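Local coordinates for cobalamin biosynthesis protein CobN (Mycobacterium tuberculosis, PDB 7C6O) that forms the catalytic subunit of cobaltochelatase, which inserts cobalt into the corrin ring during cobalamin biosynthesis, probably in a reaction driven by ATP, at residues G384-G388 and L389-A393; P644-L647 and P648-R651; A802-A805 and T806-E809. All coordinates share one frame; numbering follows the deposited sequence. Where two conformers were deposited one is given.

Interaction 1: residues G384-G388 and L389-A393; sequences GNAVG and LDTPA
The contact between G384-A386 and L389-T391 is a local fold-back of the chain, a buried turn that leads from the loop after strand 369-373 into helix 391-405. Its centre is a type II beta turn from A386 to L389, in which L389 N donates to A386 O at 3.2 Å with an N-H...O angle of 164°. G388 takes the positive phi expected of the third residue of such a turn. One step further out, T391 OG1 donates to G384 O over 2.7 Å, tilted 21° from the carbonyl plane. A chi1 of -25° leaves this hydroxyl beside its own backbone N and turns it toward the carbonyl of G384, on the earlier arm of the loop. G384 itself has a positive phi, at which a CB would press on the carbonyl oxygen of the preceding residue.

Between the two bonds sits the methyl of A386. Its CB lies 3.2 Å from T391 OG1 and meets the side chain of L389 at CB, 3.8 Å away, and L389 CD2 comes to 4.0 Å from the same A386 CB.

D390, the centre of an inverse gamma turn, is the N-cap of the helix. Its OD1 accepts from A393 N at 3.1 Å, met from above the carboxylate plane, while OD2 is taken by H1135 ND1.

Helix 1136-1157 packs against the turn: K1138 NZ donates to both A386 O and L389 O, two acceptors that lie 3.3 Å apart, and L389 leans on H702 of a loop.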
loop_
_atom_site.group_PDB
_atom_site.type_symbol
_atom_site.label_atom_id
_atom_site.label_comp_id
_atom_site.label_asym_id
_atom_site.label_seq_id
_atom_site.Cartn_x
_atom_site.Cartn_y
_atom_site.Cartn_z
ATOM N N GLY A 384 -17.817 1.421 -11.705
ATOM C CA GLY A 384 -17.907 1.886 -10.343
ATOM C C GLY A 384 -17.340 0.962 -9.289
ATOM O O GLY A 384 -17.795 1.018 -8.141
ATOM N N ASN A 385 -16.373 0.117 -9.640
ATOM C CA ASN A 385 -15.760 -0.771 -8.661
ATOM C C ASN A 385 -15.151 0.047 -7.528
ATOM O O ASN A 385 -14.284 0.898 -7.757
ATOM C CB ASN A 385 -14.695 -1.639 -9.334
ATOM C CG ASN A 385 -14.410 -2.918 -8.568
ATOM O OD1 ASN A 385 -14.597 -2.985 -7.353
ATOM N ND2 ASN A 385 -13.953 -3.945 -9.278
ATOM N N ALA A 386 -15.614 -0.206 -6.308
ATOM C CA ALA A 386 -15.097 0.492 -5.133
ATOM C C ALA A 386 -15.380 -0.372 -3.919
ATOM O O ALA A 386 -16.543 -0.561 -3.553
ATOM C CB ALA A 386 -15.731 1.873 -4.979
ATOM N N VAL A 387 -14.322 -0.884 -3.293
ATOM C CA VAL A 387 -14.481 -1.869 -2.233
ATOM C C VAL A 387 -15.135 -1.225 -1.019
ATOM O O VAL A 387 -14.680 -0.184 -0.525
ATOM C CB VAL A 387 -13.124 -2.494 -1.882
ATOM C CG1 VAL A 387 -13.235 -3.338 -0.625
ATOM C CG2 VAL A 387 -12.640 -3.340 -3.051
ATOM N N GLY A 388 -16.220 -1.839 -0.543
ATOM C CA GLY A 388 -16.956 -1.367 0.613
ATOM C C GLY A 388 -17.726 -0.078 0.426
ATOM O O GLY A 388 -18.361 0.385 1.382
ATOM N N LEU A 389 -17.713 0.509 -0.767
ATOM C CA LEU A 389 -18.247 1.844 -0.986
ATOM C C LEU A 389 -19.420 1.805 -1.956
ATOM O O LEU A 389 -19.363 1.131 -2.991
ATOM C CB LEU A 389 -17.153 2.776 -1.528
ATOM C CG LEU A 389 -17.487 4.261 -1.683
ATOM C CD1 LEU A 389 -17.622 4.920 -0.321
ATOM C CD2 LEU A 389 -16.422 4.963 -2.518
ATOM N N ASP A 390 -20.482 2.534 -1.616
ATOM C CA ASP A 390 -21.581 2.798 -2.546
ATOM C C ASP A 390 -21.128 3.942 -3.446
ATOM O O ASP A 390 -21.336 5.121 -3.149
ATOM C CB ASP A 390 -22.866 3.136 -1.794
ATOM C CG ASP A 390 -24.086 3.230 -2.707
ATOM O OD1 ASP A 390 -23.936 3.514 -3.915
ATOM O OD2 ASP A 390 -25.212 3.033 -2.203
ATOM N N THR A 391 -20.491 3.581 -4.561
ATOM C CA THR A 391 -19.931 4.588 -5.462
ATOM C C THR A 391 -20.986 5.519 -6.047
ATOM O O THR A 391 -20.756 6.742 -6.055
ATOM C CB THR A 391 -19.129 3.895 -6.570
ATOM O OG1 THR A 391 -18.675 2.620 -6.101
ATOM C CG2 THR A 391 -17.926 4.739 -6.966
ATOM N N PRO A 392 -22.133 5.044 -6.554
ATOM C CA PRO A 392 -23.115 5.999 -7.097
ATOM C C PRO A 392 -23.669 6.953 -6.054
ATOM O O PRO A 392 -23.789 8.154 -6.325
ATOM C CB PRO A 392 -24.206 5.089 -7.678
ATOM C CG PRO A 392 -23.510 3.800 -7.955
ATOM C CD PRO A 392 -22.539 3.651 -6.822
ATOM N N ALA A 393 -24.016 6.455 -4.863
ATOM C CA ALA A 393 -24.539 7.342 -3.828
ATOM C C ALA A 393 -23.468 8.312 -3.339
ATOM O O ALA A 393 -23.768 9.475 -3.040
ATOM C CB ALA A 393 -25.101 6.524 -2.665
#

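Interaction 2: residues P644-L647 and P648-R651; sequences PGKL and PAIR
L647 and R651, one helical turn apart, carry most of the side-chain contact where the chain enters helix 647-660. The arginine chain, extended from CG to NE, brings its guanidinium across the leucine: L647 CB sits over one face of the group, 3.5 Å above its plane and offset toward the rim, and L647 CD1 comes to 3.5 Å from R651 NH2. The guanidinium is paired with acids of helix 675-694, NE with D679 and NH1 with E675, both salt bridges. The other branch of the leucine, CD2, meets I650 CG2 at 4.1 Å, and K646 bends its chain so that NZ lies near the methyl of A649.

Backbone bonds begin the helix. R651 N donates to L647 O at 2.9 Å, a nearly straight i to i+4 bond (160°), whereas K646 O is shared: A649 N reaches it at 3.0 Å from above the carbonyl plane, and I650 N only weakly. P648 has no N-H to give, which costs little in the first turn of a helix, a common place for proline, where N-H groups have no helical carbonyl a turn earlier to bond.

Water completes the start, accepting from A649 N at 2.9 Å and donating to G645 O.

Helix 647-660 follows helix 624-642 after a short loop and packs back on it, L647 on H636 and V639 and I650 on E635, forming a helical hairpin.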
loop_
_atom_site.group_PDB
_atom_site.type_symbol
_atom_site.label_atom_id
_atom_site.label_comp_id
_atom_site.label_asym_id
_atom_site.label_seq_id
_atom_site.Cartn_x
_atom_site.Cartn_y
_atom_site.Cartn_z
ATOM N N PRO A 644 -31.257 -39.303 28.960
ATOM C CA PRO A 644 -30.216 -39.794 28.032
ATOM C C PRO A 644 -30.660 -40.947 27.150
ATOM O O PRO A 644 -30.049 -41.173 26.098
ATOM C CB PRO A 644 -29.083 -40.222 28.977
ATOM C CG PRO A 644 -29.369 -39.483 30.268
ATOM C CD PRO A 644 -30.846 -39.421 30.371
ATOM N N GLY A 645 -31.707 -41.679 27.533
ATOM C CA GLY A 645 -32.212 -42.734 26.673
ATOM C C GLY A 645 -32.878 -42.231 25.410
ATOM O O GLY A 645 -32.945 -42.969 24.423
ATOM N N LYS A 646 -33.372 -40.994 25.423
ATOM C CA LYS A 646 -34.000 -40.382 24.258
ATOM C C LYS A 646 -32.984 -39.775 23.295
ATOM O O LYS A 646 -33.365 -39.351 22.198
ATOM C CB LYS A 646 -35.011 -39.325 24.732
ATOM C CG LYS A 646 -35.804 -38.617 23.637
ATOM C CD LYS A 646 -37.228 -38.314 24.073
ATOM C CE LYS A 646 -38.171 -39.427 23.642
ATOM N NZ LYS A 646 -38.149 -39.619 22.163
ATOM N N LEU A 647 -31.704 -39.752 23.664
ATOM C CA LEU A 647 -30.679 -39.182 22.791
ATOM C C LEU A 647 -30.673 -39.750 21.375
ATOM O O LEU A 647 -30.501 -38.959 20.433
ATOM C CB LEU A 647 -29.294 -39.347 23.438
ATOM C CG LEU A 647 -28.907 -38.316 24.501
ATOM C CD1 LEU A 647 -27.513 -38.599 25.044
ATOM C CD2 LEU A 647 -28.986 -36.907 23.934
ATOM N N PRO A 648 -30.843 -41.060 21.138
ATOM C CA PRO A 648 -30.877 -41.531 19.741
ATOM C C PRO A 648 -31.939 -40.858 18.886
ATOM O O PRO A 648 -31.701 -40.613 17.697
ATOM C CB PRO A 648 -31.135 -43.036 19.893
ATOM C CG PRO A 648 -30.521 -43.374 21.194
ATOM C CD PRO A 648 -30.787 -42.192 22.084
ATOM N N ALA A 649 -33.103 -40.541 19.458
ATOM C CA ALA A 649 -34.170 -39.931 18.671
ATOM C C ALA A 649 -33.798 -38.519 18.231
ATOM O O ALA A 649 -33.991 -38.152 17.066
ATOM C CB ALA A 649 -35.473 -39.920 19.470
ATOM N N ILE A 650 -33.266 -37.710 19.150
ATOM C CA ILE A 650 -32.888 -36.351 18.779
ATOM C C ILE A 650 -31.642 -36.362 17.901
ATOM O O ILE A 650 -31.479 -35.494 17.035
ATOM C CB ILE A 650 -32.707 -35.479 20.039
ATOM C CG1 ILE A 650 -32.443 -34.020 19.656
ATOM C CG2 ILE A 650 -31.592 -36.013 20.922
ATOM C CD1 ILE A 650 -33.572 -33.383 18.870
ATOM N N ARG A 651 -30.755 -37.347 18.088
ATOM C CA ARG A 651 -29.616 -37.495 17.187
ATOM C C ARG A 651 -30.080 -37.746 15.756
ATOM O O ARG A 651 -29.503 -37.203 14.805
ATOM C CB ARG A 651 -28.707 -38.636 17.650
ATOM C CG ARG A 651 -27.912 -38.379 18.925
ATOM C CD ARG A 651 -26.955 -39.543 19.183
ATOM N NE ARG A 651 -26.254 -39.450 20.462
ATOM C CZ ARG A 651 -26.362 -40.342 21.443
ATOM N NH1 ARG A 651 -27.142 -41.403 21.295
ATOM N NH2 ARG A 651 -25.684 -40.174 22.571
HETATM O O HOH W 1 -34.180 -42.335 21.464
#

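Interaction 3: residues A802-A805 and T806-E809; sequences AGTA and TEIE
From G803 to T806 the backbone is 3-10 and runs on into helix 807-815, each bond reaching back three residues. T806 N donates to G803 O at 3.0 Å, and E807 N to T804 O at 3.2 Å; both donors stand well above the plane of the carbonyl they meet. Further along, a water takes over: it donates to A805 O at 2.7 Å and accepts from E809 N at 2.9 Å, bridging a carbonyl and an N-H four residues apart.

G803 O is gripped twice by the same residue. Besides its N-H, T806 brings its hydroxyl to this oxygen, with OG1 2.7 Å away and lying in the carbonyl plane. The chi1 of 75° that makes this possible tucks OG1 between the backbone N and the carbonyl carbon. The turn is thus a tight 3-10 link between helices 784-801 and 807-815, with the T806 hydroxyl and N-H both bonded to G803 O.

On another face T804 and E807 lie side by side and point the same way. The glutamate CG rests 3.2 Å from T804 O, and OE2 meets T804 CG2 at 3.4 Å. Its carboxylate is held by several donors: OE1 accepts from G705 N and H702 NE2, and OE2 bonds to T838 OG1 and L613 N. T804 OG1 bonds to L801 O and also to T838 OG1, so T838 joins the polar ends of the pair.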
loop_
_atom_site.group_PDB
_atom_site.type_symbol
_atom_site.label_atom_id
_atom_site.label_comp_id
_atom_site.label_asym_id
_atom_site.label_seq_id
_atom_site.Cartn_x
_atom_site.Cartn_y
_atom_site.Cartn_z
ATOM N N ALA A 802 -17.083 10.037 14.588
ATOM C CA ALA A 802 -17.751 11.259 14.153
ATOM C C ALA A 802 -16.997 11.967 13.036
ATOM O O ALA A 802 -17.609 12.724 12.274
ATOM C CB ALA A 802 -17.938 12.207 15.339
ATOM N N GLY A 803 -15.687 11.734 12.914
ATOM C CA GLY A 803 -14.913 12.343 11.848
ATOM C C GLY A 803 -15.318 11.890 10.459
ATOM O O GLY A 803 -14.951 12.539 9.474
ATOM N N THR A 804 -16.068 10.789 10.361
ATOM C CA THR A 804 -16.536 10.310 9.064
ATOM C C THR A 804 -17.377 11.360 8.346
ATOM O O THR A 804 -17.354 11.436 7.113
ATOM C CB THR A 804 -17.330 9.015 9.254
ATOM O OG1 THR A 804 -16.450 7.985 9.718
ATOM C CG2 THR A 804 -17.979 8.568 7.951
ATOM N N ALA A 805 -18.104 12.191 9.095
ATOM C CA ALA A 805 -18.938 13.218 8.483
ATOM C C ALA A 805 -18.134 14.310 7.786
ATOM O O ALA A 805 -18.739 15.163 7.127
ATOM C CB ALA A 805 -19.852 13.845 9.537
ATOM N N THR A 806 -16.805 14.310 7.907
ATOM C CA THR A 806 -15.960 15.306 7.257
ATOM C C THR A 806 -15.340 14.809 5.957
ATOM O O THR A 806 -14.554 15.541 5.348
ATOM C CB THR A 806 -14.837 15.762 8.200
ATOM O OG1 THR A 806 -13.832 14.742 8.282
ATOM C CG2 THR A 806 -15.379 16.042 9.594
ATOM N N GLU A 807 -15.676 13.593 5.517
ATOM C CA GLU A 807 -15.002 12.999 4.364
ATOM C C GLU A 807 -15.201 13.836 3.105
ATOM O O GLU A 807 -14.252 14.080 2.350
ATOM C CB GLU A 807 -15.504 11.572 4.142
ATOM C CG GLU A 807 -14.966 10.563 5.139
ATOM C CD GLU A 807 -15.725 9.250 5.101
ATOM O OE1 GLU A 807 -16.693 9.140 4.315
ATOM O OE2 GLU A 807 -15.356 8.332 5.861
ATOM N N ILE A 808 -16.434 14.273 2.853
ATOM C CA ILE A 808 -16.695 15.073 1.662
ATOM C C ILE A 808 -16.107 16.469 1.824
ATOM O O ILE A 808 -15.581 17.052 0.867
ATOM C CB ILE A 808 -18.204 15.107 1.364
ATOM C CG1 ILE A 808 -18.670 13.742 0.853
ATOM C CG2 ILE A 808 -18.529 16.190 0.353
ATOM C CD1 ILE A 808 -20.144 13.683 0.506
ATOM N N GLU A 809 -16.162 17.018 3.039
ATOM C CA GLU A 809 -15.532 18.311 3.287
ATOM C C GLU A 809 -14.040 18.261 2.983
ATOM O O GLU A 809 -13.477 19.222 2.447
ATOM C CB GLU A 809 -15.774 18.750 4.730
ATOM C CG GLU A 809 -15.288 20.160 5.040
ATOM C CD GLU A 809 -15.804 21.184 4.042
ATOM O OE1 GLU A 809 -14.975 21.862 3.397
ATOM O OE2 GLU A 809 -17.038 21.303 3.893
HETATM O O HOH W 2 -18.245 15.737 4.554
#

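Overall arrangement
Along the chain the three contacts come in series, each at the start of a helix: 391-405, 647-660 and 807-815. Interactions 1 and 3 are close neighbours, with centres about 17 Å apart and nearest atoms about 6 Å apart. They share surroundings, since I808 packs on A397 and A401 of helix 391-405, E809 forms a salt bridge with R405 of that helix, and H702 bonds to both contacts. Interaction 2 stands apart, its centre about 51 Å from that of interaction 1 and 57 Å from that of interaction 3, on a peripheral helical hairpin. Parts of the CobN chain distant in sequence thus come together around helix 391-405 and H702, while the hairpin reaches outward.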